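Local coordinates for probable molybdopterin-guanine dinucleotide biosynthesis protein A (Aquifex aeolicus, PDB 2E8B) that probably transfers the GMP moiety of GTP to molybdenum-molybdopterin, releasing diphosphate and forming the guanine dinucleotide form of the cofactor, at residues 79-91 with 152-164. Residues are numbered along the deposited sequence; the frame is centred on the assembly and turned at random.
Sequences FEESASIIGLYTA and RIKKGDYRIWALL
Ile-85 holds CG1 opposite its backbone N (chi1 -167°) and runs on extended, which drives CD1 into the bend between the two helices of 152-164 and brings it tip to tip with Ile-153, 3.7 Å from Ile-153 CG1. CG2, its other branch, lies against the backbone of Tyr-158, 3.5 Å from Tyr-158 O. Ile-153 CD1 lies against Tyr-89 CB (3.8 Å), one turn beyond Ile-85. Ile-160 packs on Ile-85 through CG1 and reaches Ser-84 CB with CD1, and Leu-88 and Leu-163 meet end to end through their CD2 methyls, 3.9 Å apart. The Tyr-158 ring sets CD2 3.6 Å from Ala-83 CB and takes Ile-86 CD1 near CE2.

This joins helix 84-94 to the turn connecting helices 146-154 and 160-167 in the GT-A-like nucleotidyltransferase fold; the segment axes of 84-91 and 160-164 stand 53° apart. Ile-86 touches Asp-77, a residue predicted to bind GTP, which places the contact beside the probable nucleotide site.

At the exposed rim, Tyr-158 OH donates to Glu-81 OE1, which sits at the ring edge in its plane; the modelled 2.4 Å is very short, its exact length doubtful. Water 1 accepts from Ile-85 N and donates to Tyr-158 O, bridging the N-terminal turn of the helix to the opposing loop. Within that loop, Gly-156 ends helix 146-154 in a Schellman motif, and Asp-157 OD1 accepts from Arg-159 N as an Asx turn. Arg-159 grips the same carboxylate side-on, NE to OD1 (2.8 Å, N-H...O angle 175°) and NH2 to OD2, while Arg-152 NH2 reaches Asp-157 OD2 from the opposite face.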
loop_
_atom_site.group_PDB
_atom_site.type_symbol
_atom_site.label_atom_id
_atom_site.label_comp_id
_atom_site.label_asym_id
_atom_site.label_seq_id
_atom_site.Cartn_x
_atom_site.Cartn_y
_atom_site.Cartn_z
ATOM N N PHE A 79 -16.789 -0.798 2.178
ATOM C CA PHE A 79 -17.268 -2.017 1.538
ATOM C C PHE A 79 -17.216 -3.203 2.490
ATOM O O PHE A 79 -16.380 -3.251 3.395
ATOM C CB PHE A 79 -16.420 -2.330 0.307
ATOM C CG PHE A 79 -16.586 -1.344 -0.808
ATOM C CD1 PHE A 79 -15.865 -0.155 -0.814
ATOM C CD2 PHE A 79 -17.474 -1.598 -1.850
ATOM C CE1 PHE A 79 -16.019 0.771 -1.842
ATOM C CE2 PHE A 79 -17.637 -0.685 -2.880
ATOM C CZ PHE A 79 -16.908 0.505 -2.879
ATOM N N GLU A 80 -18.112 -4.160 2.273
ATOM C CA GLU A 80 -18.169 -5.369 3.089
ATOM C C GLU A 80 -17.098 -6.352 2.615
ATOM O O GLU A 80 -16.414 -6.986 3.423
ATOM C CB GLU A 80 -19.550 -6.024 2.968
ATOM C CG GLU A 80 -20.708 -5.153 3.428
ATOM C CD GLU A 80 -20.679 -4.870 4.919
ATOM O OE1 GLU A 80 -20.672 -5.837 5.709
ATOM O OE2 GLU A 80 -20.667 -3.680 5.303
ATOM N N GLU A 81 -16.958 -6.479 1.299
ATOM C CA GLU A 81 -15.969 -7.382 0.725
ATOM C C GLU A 81 -14.551 -6.909 0.999
ATOM O O GLU A 81 -14.262 -5.716 0.937
ATOM C CB GLU A 81 -16.158 -7.501 -0.785
ATOM C CG GLU A 81 -17.305 -8.388 -1.219
ATOM C CD GLU A 81 -17.464 -8.392 -2.721
ATOM O OE1 GLU A 81 -17.759 -7.316 -3.278
ATOM O OE2 GLU A 81 -17.286 -9.461 -3.345
ATOM N N SER A 82 -13.668 -7.856 1.290
ATOM C CA SER A 82 -12.277 -7.537 1.561
ATOM C C SER A 82 -11.418 -7.913 0.357
ATOM O O SER A 82 -11.076 -9.079 0.164
ATOM C CB SER A 82 -11.795 -8.290 2.801
ATOM O OG SER A 82 -10.431 -8.020 3.065
ATOM N N ALA A 83 -11.079 -6.914 -0.450
ATOM C CA ALA A 83 -10.258 -7.121 -1.637
ATOM C C ALA A 83 -9.266 -5.972 -1.743
ATOM O O ALA A 83 -9.597 -4.824 -1.445
ATOM C CB ALA A 83 -11.136 -7.179 -2.882
ATOM N N SER A 84 -8.046 -6.280 -2.164
ATOM C CA SER A 84 -7.018 -5.254 -2.281
ATOM C C SER A 84 -7.422 -4.125 -3.217
ATOM O O SER A 84 -7.105 -2.961 -2.964
ATOM C CB SER A 84 -5.707 -5.878 -2.759
ATOM O OG SER A 84 -5.229 -6.803 -1.800
ATOM N N ILE A 85 -8.131 -4.462 -4.290
ATOM C CA ILE A 85 -8.540 -3.444 -5.251
ATOM C C ILE A 85 -9.504 -2.448 -4.614
ATOM O O ILE A 85 -9.563 -1.288 -5.016
ATOM C CB ILE A 85 -9.173 -4.082 -6.521
ATOM C CG1 ILE A 85 -9.297 -3.025 -7.623
ATOM C CG2 ILE A 85 -10.530 -4.670 -6.199
ATOM C CD1 ILE A 85 -9.752 -3.578 -8.967
ATOM N N ILE A 86 -10.249 -2.897 -3.607
ATOM C CA ILE A 86 -11.188 -2.018 -2.912
ATOM C C ILE A 86 -10.423 -1.062 -1.994
ATOM O O ILE A 86 -10.830 0.083 -1.800
ATOM C CB ILE A 86 -12.216 -2.841 -2.106
ATOM C CG1 ILE A 86 -13.161 -3.547 -3.090
ATOM C CG2 ILE A 86 -12.985 -1.934 -1.149
ATOM C CD1 ILE A 86 -14.238 -4.395 -2.444
ATOM N N GLY A 87 -9.306 -1.527 -1.443
ATOM C CA GLY A 87 -8.506 -0.658 -0.594
ATOM C C GLY A 87 -7.857 0.408 -1.466
ATOM O O GLY A 87 -7.715 1.570 -1.065
ATOM N N LEU A 88 -7.460 0.004 -2.669
ATOM C CA LEU A 88 -6.836 0.904 -3.631
ATOM C C LEU A 88 -7.844 1.967 -4.048
ATOM O O LEU A 88 -7.530 3.150 -4.101
ATOM C CB LEU A 88 -6.368 0.113 -4.855
ATOM C CG LEU A 88 -5.606 0.869 -5.946
ATOM C CD1 LEU A 88 -4.335 1.458 -5.356
ATOM C CD2 LEU A 88 -5.264 -0.076 -7.091
ATOM N N TYR A 89 -9.067 1.534 -4.342
ATOM C CA TYR A 89 -10.130 2.449 -4.735
ATOM C C TYR A 89 -10.349 3.472 -3.621
ATOM O O TYR A 89 -10.427 4.676 -3.869
ATOM C CB TYR A 89 -11.421 1.663 -4.982
ATOM C CG TYR A 89 -12.671 2.514 -5.045
ATOM C CD1 TYR A 89 -12.950 3.298 -6.162
ATOM C CD2 TYR A 89 -13.564 2.551 -3.973
ATOM C CE1 TYR A 89 -14.087 4.098 -6.210
ATOM C CE2 TYR A 89 -14.704 3.354 -4.009
ATOM C CZ TYR A 89 -14.955 4.121 -5.132
ATOM O OH TYR A 89 -16.071 4.923 -5.175
ATOM N N THR A 90 -10.438 2.980 -2.391
ATOM C CA THR A 90 -10.658 3.848 -1.242
ATOM C C THR A 90 -9.547 4.881 -1.096
ATOM O O THR A 90 -9.808 6.040 -0.787
ATOM C CB THR A 90 -10.760 3.024 0.050
ATOM O OG1 THR A 90 -11.858 2.111 -0.067
ATOM C CG2 THR A 90 -10.989 3.934 1.256
ATOM N N ALA A 91 -8.307 4.460 -1.328
ATOM C CA ALA A 91 -7.170 5.363 -1.220
ATOM C C ALA A 91 -7.226 6.459 -2.285
ATOM O O ALA A 91 -7.070 7.643 -1.978
ATOM C CB ALA A 91 -5.868 4.574 -1.362
ATOM N N ARG A 152 -13.952 -1.365 -13.389
ATOM C CA ARG A 152 -13.667 -2.789 -13.258
ATOM C C ARG A 152 -14.311 -3.396 -12.008
ATOM O O ARG A 152 -14.848 -4.501 -12.062
ATOM C CB ARG A 152 -12.152 -3.021 -13.248
ATOM C CG ARG A 152 -11.444 -2.549 -14.518
ATOM C CD ARG A 152 -10.021 -3.088 -14.591
ATOM N NE ARG A 152 -10.003 -4.515 -14.902
ATOM C CZ ARG A 152 -10.132 -5.013 -16.126
ATOM N NH1 ARG A 152 -10.283 -4.197 -17.163
ATOM N NH2 ARG A 152 -10.118 -6.322 -16.317
ATOM N N ILE A 153 -14.261 -2.684 -10.886
ATOM C CA ILE A 153 -14.869 -3.200 -9.662
ATOM C C ILE A 153 -16.371 -3.337 -9.904
ATOM O O ILE A 153 -16.987 -4.342 -9.544
ATOM C CB ILE A 153 -14.619 -2.259 -8.459
ATOM C CG1 ILE A 153 -13.117 -2.201 -8.154
ATOM C CG2 ILE A 153 -15.380 -2.756 -7.236
ATOM C CD1 ILE A 153 -12.752 -1.338 -6.966
ATOM N N LYS A 154 -16.953 -2.323 -10.533
ATOM C CA LYS A 154 -18.378 -2.329 -10.841
ATOM C C LYS A 154 -18.715 -3.547 -11.701
ATOM O O LYS A 154 -19.764 -4.173 -11.522
ATOM C CB LYS A 154 -18.754 -1.031 -11.572
ATOM C CG LYS A 154 -20.247 -0.836 -11.816
ATOM C CD LYS A 154 -20.743 -1.661 -12.989
ATOM C CE LYS A 154 -20.148 -1.167 -14.298
ATOM N NZ LYS A 154 -20.510 0.255 -14.555
ATOM N N LYS A 155 -17.821 -3.891 -12.623
ATOM C CA LYS A 155 -18.043 -5.037 -13.499
ATOM C C LYS A 155 -17.679 -6.356 -12.828
ATOM O O LYS A 155 -17.792 -7.424 -13.434
ATOM C CB LYS A 155 -17.260 -4.873 -14.802
ATOM C CG LYS A 155 -17.793 -3.758 -15.696
ATOM C CD LYS A 155 -16.947 -3.606 -16.946
ATOM C CE LYS A 155 -17.470 -2.499 -17.849
ATOM N NZ LYS A 155 -16.617 -2.344 -19.062
ATOM N N GLY A 156 -17.224 -6.275 -11.581
ATOM C CA GLY A 156 -16.899 -7.474 -10.826
ATOM C C GLY A 156 -15.503 -8.060 -10.934
ATOM O O GLY A 156 -15.236 -9.106 -10.340
ATOM N N ASP A 157 -14.617 -7.411 -11.680
ATOM C CA ASP A 157 -13.248 -7.905 -11.836
ATOM C C ASP A 157 -12.379 -7.222 -10.784
ATOM O O ASP A 157 -11.999 -6.063 -10.939
ATOM C CB ASP A 157 -12.725 -7.577 -13.238
ATOM C CG ASP A 157 -11.423 -8.299 -13.571
ATOM O OD1 ASP A 157 -10.780 -8.865 -12.655
ATOM O OD2 ASP A 157 -11.039 -8.289 -14.759
ATOM N N TYR A 158 -12.072 -7.953 -9.717
ATOM C CA TYR A 158 -11.273 -7.423 -8.616
ATOM C C TYR A 158 -9.776 -7.659 -8.773
ATOM O O TYR A 158 -8.997 -7.319 -7.883
ATOM C CB TYR A 158 -11.725 -8.057 -7.298
ATOM C CG TYR A 158 -13.089 -7.621 -6.798
ATOM C CD1 TYR A 158 -14.009 -6.992 -7.640
ATOM C CD2 TYR A 158 -13.464 -7.869 -5.476
ATOM C CE1 TYR A 158 -15.275 -6.621 -7.170
ATOM C CE2 TYR A 158 -14.718 -7.508 -5.003
ATOM C CZ TYR A 158 -15.617 -6.885 -5.853
ATOM O OH TYR A 158 -16.864 -6.546 -5.383
ATOM N N ARG A 159 -9.364 -8.246 -9.892
ATOM C CA ARG A 159 -7.946 -8.516 -10.095
ATOM C C ARG A 159 -7.140 -7.251 -10.353
ATOM O O ARG A 159 -7.389 -6.543 -11.327
ATOM C CB ARG A 159 -7.759 -9.468 -11.272
ATOM C CG ARG A 159 -8.456 -10.801 -11.111
ATOM C CD ARG A 159 -8.348 -11.590 -12.402
ATOM N NE ARG A 159 -9.078 -10.931 -13.484
ATOM C CZ ARG A 159 -8.969 -11.264 -14.767
ATOM N NH1 ARG A 159 -8.154 -12.247 -15.131
ATOM N NH2 ARG A 159 -9.691 -10.627 -15.683
ATOM N N ILE A 160 -6.177 -6.957 -9.484
ATOM C CA ILE A 160 -5.346 -5.777 -9.699
ATOM C C ILE A 160 -4.416 -6.051 -10.880
ATOM O O ILE A 160 -3.985 -5.124 -11.569
ATOM C CB ILE A 160 -4.531 -5.414 -8.439
ATOM C CG1 ILE A 160 -5.490 -4.978 -7.322
ATOM C CG2 ILE A 160 -3.567 -4.271 -8.747
ATOM C CD1 ILE A 160 -4.800 -4.654 -6.003
ATOM N N TRP A 161 -4.105 -7.323 -11.117
ATOM C CA TRP A 161 -3.254 -7.680 -12.256
ATOM C C TRP A 161 -3.953 -7.262 -13.542
ATOM O O TRP A 161 -3.330 -6.716 -14.446
ATOM C CB TRP A 161 -2.993 -9.188 -12.323
ATOM C CG TRP A 161 -1.966 -9.704 -11.366
ATOM C CD1 TRP A 161 -1.110 -8.971 -10.592
ATOM C CD2 TRP A 161 -1.677 -11.078 -11.093
ATOM N NE1 TRP A 161 -0.306 -9.809 -9.852
ATOM C CE2 TRP A 161 -0.632 -11.108 -10.143
ATOM C CE3 TRP A 161 -2.200 -12.293 -11.561
ATOM C CZ2 TRP A 161 -0.098 -12.304 -9.650
ATOM C CZ3 TRP A 161 -1.670 -13.482 -11.069
ATOM C CH2 TRP A 161 -0.630 -13.477 -10.125
ATOM N N ALA A 162 -5.254 -7.525 -13.620
ATOM C CA ALA A 162 -6.033 -7.172 -14.805
ATOM C C ALA A 162 -6.143 -5.659 -14.917
ATOM O O ALA A 162 -6.074 -5.097 -16.010
ATOM C CB ALA A 162 -7.424 -7.801 -14.727
ATOM N N LEU A 163 -6.324 -5.002 -13.779
ATOM C CA LEU A 163 -6.421 -3.549 -13.755
ATOM C C LEU A 163 -5.143 -2.940 -14.322
ATOM O O LEU A 163 -5.194 -2.069 -15.191
ATOM C CB LEU A 163 -6.616 -3.047 -12.323
ATOM C CG LEU A 163 -6.463 -1.534 -12.118
ATOM C CD1 LEU A 163 -7.637 -0.789 -12.770
ATOM C CD2 LEU A 163 -6.412 -1.224 -10.622
ATOM N N LEU A 164 -4.003 -3.410 -13.826
ATOM C CA LEU A 164 -2.716 -2.892 -14.261
ATOM C C LEU A 164 -2.429 -3.153 -15.737
ATOM O O LEU A 164 -1.844 -2.307 -16.409
ATOM C CB LEU A 164 -1.598 -3.450 -13.378
ATOM C CG LEU A 164 -1.610 -2.920 -11.936
ATOM C CD1 LEU A 164 -0.429 -3.508 -11.180
ATOM C CD2 LEU A 164 -1.529 -1.405 -11.926
HETATM O O HOH W 1 -8.382 -7.209 -5.274
#